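PDB 6H6X: 3-polyprenyl-4-hydroxybenzoate decarboxylase and related decarboxylases, which binds prenylated FMN and manganese as a UbiD-class enzyme, HmfF, and probably catalyses reversible decarboxylation of aromatic acids such as furandicarboxylic acid. Local coordinates for residues Pro101-Ile106 and Glu223-Glu228. The protein carries 8 engineered substitutions. Residues are numbered along the deposited sequence; the frame is centred on the assembly and turned at random.
Sequences PVKECI and ELVKCE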
loop_
_atom_site.group_PDB
_atom_site.type_symbol
_atom_site.label_atom_id
_atom_site.label_comp_id
_atom_site.label_asym_id
_atom_site.label_seq_id
_atom_site.Cartn_x
_atom_site.Cartn_y
_atom_site.Cartn_z
ATOM N N PRO B 101 -13.032 -33.013 25.822
ATOM C CA PRO B 101 -14.109 -32.694 24.874
ATOM C C PRO B 101 -14.015 -33.387 23.497
ATOM O O PRO B 101 -15.046 -33.794 22.938
ATOM C CB PRO B 101 -14.047 -31.201 24.775
ATOM C CG PRO B 101 -13.410 -30.747 26.068
ATOM C CD PRO B 101 -12.444 -31.819 26.449
ATOM N N VAL B 102 -12.810 -33.596 22.984
ATOM C CA VAL B 102 -12.664 -34.196 21.664
ATOM C C VAL B 102 -13.052 -35.687 21.588
ATOM O O VAL B 102 -13.094 -36.276 20.477
ATOM C CB VAL B 102 -11.232 -33.953 21.104
ATOM C CG1 VAL B 102 -10.232 -34.932 21.702
ATOM C CG2 VAL B 102 -11.193 -34.058 19.570
ATOM N N LYS B 103 -13.284 -36.307 22.759
ATOM C CA LYS B 103 -13.710 -37.710 22.853
ATOM C C LYS B 103 -15.230 -37.926 22.985
ATOM O O LYS B 103 -15.668 -39.063 22.998
ATOM C CB LYS B 103 -13.007 -38.394 24.028
ATOM C CG LYS B 103 -11.493 -38.481 23.884
ATOM C CD LYS B 103 -11.049 -39.367 22.726
ATOM C CE LYS B 103 -9.590 -39.751 22.925
ATOM N NZ LYS B 103 -9.037 -40.611 21.847
ATOM N N GLU B 104 -16.007 -36.843 23.069
ATOM C CA GLU B 104 -17.449 -36.907 23.206
ATOM C C GLU B 104 -18.131 -37.827 22.168
ATOM O O GLU B 104 -18.945 -38.666 22.547
ATOM C CB GLU B 104 -18.029 -35.484 23.176
ATOM C CG GLU B 104 -17.745 -34.728 24.476
ATOM C CD GLU B 104 -17.963 -33.221 24.423
ATOM O OE1 GLU B 104 -18.438 -32.653 23.413
ATOM O OE2 GLU B 104 -17.635 -32.576 25.432
ATOM N N CYS B 105 -17.783 -37.688 20.886
ATOM C CA CYS B 105 -18.245 -38.583 19.816
ATOM C C CYS B 105 -17.049 -39.263 19.149
ATOM O O CYS B 105 -16.057 -38.615 18.858
ATOM C CB CYS B 105 -19.041 -37.799 18.766
ATOM S SG CYS B 105 -20.281 -36.670 19.439
ATOM N N ILE B 106 -17.153 -40.560 18.891
ATOM C CA ILE B 106 -16.058 -41.370 18.371
ATOM C C ILE B 106 -16.659 -42.258 17.286
ATOM O O ILE B 106 -17.681 -42.906 17.520
ATOM C CB ILE B 106 -15.436 -42.241 19.492
ATOM C CG1 ILE B 106 -14.845 -41.342 20.598
ATOM C CG2 ILE B 106 -14.412 -43.216 18.941
ATOM C CD1 ILE B 106 -14.343 -42.089 21.836
ATOM N N GLU B 223 -3.058 -29.573 27.083
ATOM C CA GLU B 223 -3.572 -30.856 27.552
ATOM C C GLU B 223 -3.801 -31.772 26.358
ATOM O O GLU B 223 -4.416 -31.352 25.387
ATOM C CB GLU B 223 -4.828 -30.640 28.405
ATOM C CG GLU B 223 -4.480 -29.867 29.684
ATOM C CD GLU B 223 -5.624 -29.621 30.662
ATOM O OE1 GLU B 223 -6.776 -30.070 30.425
ATOM O OE2 GLU B 223 -5.361 -28.949 31.700
ATOM N N LEU B 224 -3.219 -32.985 26.421
ATOM C CA LEU B 224 -3.256 -33.953 25.393
ATOM C C LEU B 224 -3.981 -35.177 25.864
ATOM O O LEU B 224 -4.086 -35.429 27.064
ATOM C CB LEU B 224 -1.876 -34.357 24.964
ATOM C CG LEU B 224 -0.992 -33.250 24.461
ATOM C CD1 LEU B 224 0.358 -33.860 24.014
ATOM C CD2 LEU B 224 -1.644 -32.481 23.330
ATOM N N VAL B 225 -4.464 -35.944 24.895
ATOM C CA VAL B 225 -5.112 -37.213 25.131
ATOM C C VAL B 225 -4.651 -38.222 24.074
ATOM O O VAL B 225 -4.234 -37.832 22.976
ATOM C CB VAL B 225 -6.643 -37.010 25.179
ATOM C CG1 VAL B 225 -7.153 -36.448 23.845
ATOM C CG2 VAL B 225 -7.329 -38.328 25.487
ATOM N N LYS B 226 -4.682 -39.507 24.407
ATOM C CA LYS B 226 -4.281 -40.563 23.474
ATOM C C LYS B 226 -5.368 -40.771 22.456
ATOM O O LYS B 226 -6.548 -40.673 22.792
ATOM C CB LYS B 226 -4.100 -41.919 24.173
ATOM C CG LYS B 226 -2.978 -42.037 25.162
ATOM C CD LYS B 226 -1.585 -41.808 24.598
ATOM C CE LYS B 226 -1.113 -42.954 23.779
ATOM N NZ LYS B 226 0.358 -42.753 23.534
ATOM N N CYS B 227 -4.955 -41.107 21.241
ATOM C CA CYS B 227 -5.866 -41.490 20.156
ATOM C C CYS B 227 -6.419 -42.883 20.357
ATOM O O CYS B 227 -5.830 -43.699 21.045
ATOM C CB CYS B 227 -5.118 -41.430 18.819
ATOM S SG CYS B 227 -4.862 -39.709 18.283
ATOM N N GLU B 228 -7.551 -43.149 19.732
ATOM C CA GLU B 228 -8.213 -44.466 19.802
ATOM C C GLU B 228 -7.463 -45.568 19.069
ATOM O O GLU B 228 -7.292 -46.645 19.618
ATOM C CB GLU B 228 -9.628 -44.398 19.204
ATOM C CG GLU B 228 -10.585 -43.430 19.895
ATOM C CD GLU B 228 -10.863 -43.798 21.335
ATOM O OE1 GLU B 228 -11.323 -44.940 21.574
ATOM O OE2 GLU B 228 -10.620 -42.942 22.224
#
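V225 turns both methyl groups to segment 101-106. V225 CG1 meets V102 CG1 at 4.0 Å. V225 CG2 lies against the aliphatic end of K103, 3.7 Å from K103 CE. With chi1 at 61°, V225 sets CG1 between its own backbone N and carbonyl carbon, and CG2 is left beside the lysine chain. The backbone of K226 comes next. K226 O accepts a hydrogen bond of 2.7 Å from K103 NZ. The ammonium lies in the plane of the carbonyl, on one of the oxygen's lone pairs (C=O...NZ 143°). The K226 side chain leaves in another direction and forms salt bridges with D231 and E233. E228 closes the contact. E228 OE2 accepts a second hydrogen bond from K103 NZ at 2.8 Å, on its anti lone pair, and the pair is also a salt bridge. A bend at chi2 (-63°) folds the E228 carboxylate back to meet the lysine, which reaches it from the opposite side. The I106 side chain runs roughly perpendicular to that of E228, with I106 CD1 3.8 Å from E228 OE2. The K103 ammonium thus bridges a strand-end carbonyl and a carboxylate. A methionine in place of K103 would probably leave E228 without its charge partner and the K226 carbonyl without this donor. Both segments belong to the Rift-related domain, away from the flavin and metal sites. Strand 223-226 runs between strands 93-94 and 233-235, while strand 105-107 pairs with strand 264-280. V102 also packs on V241 of strand 240-246.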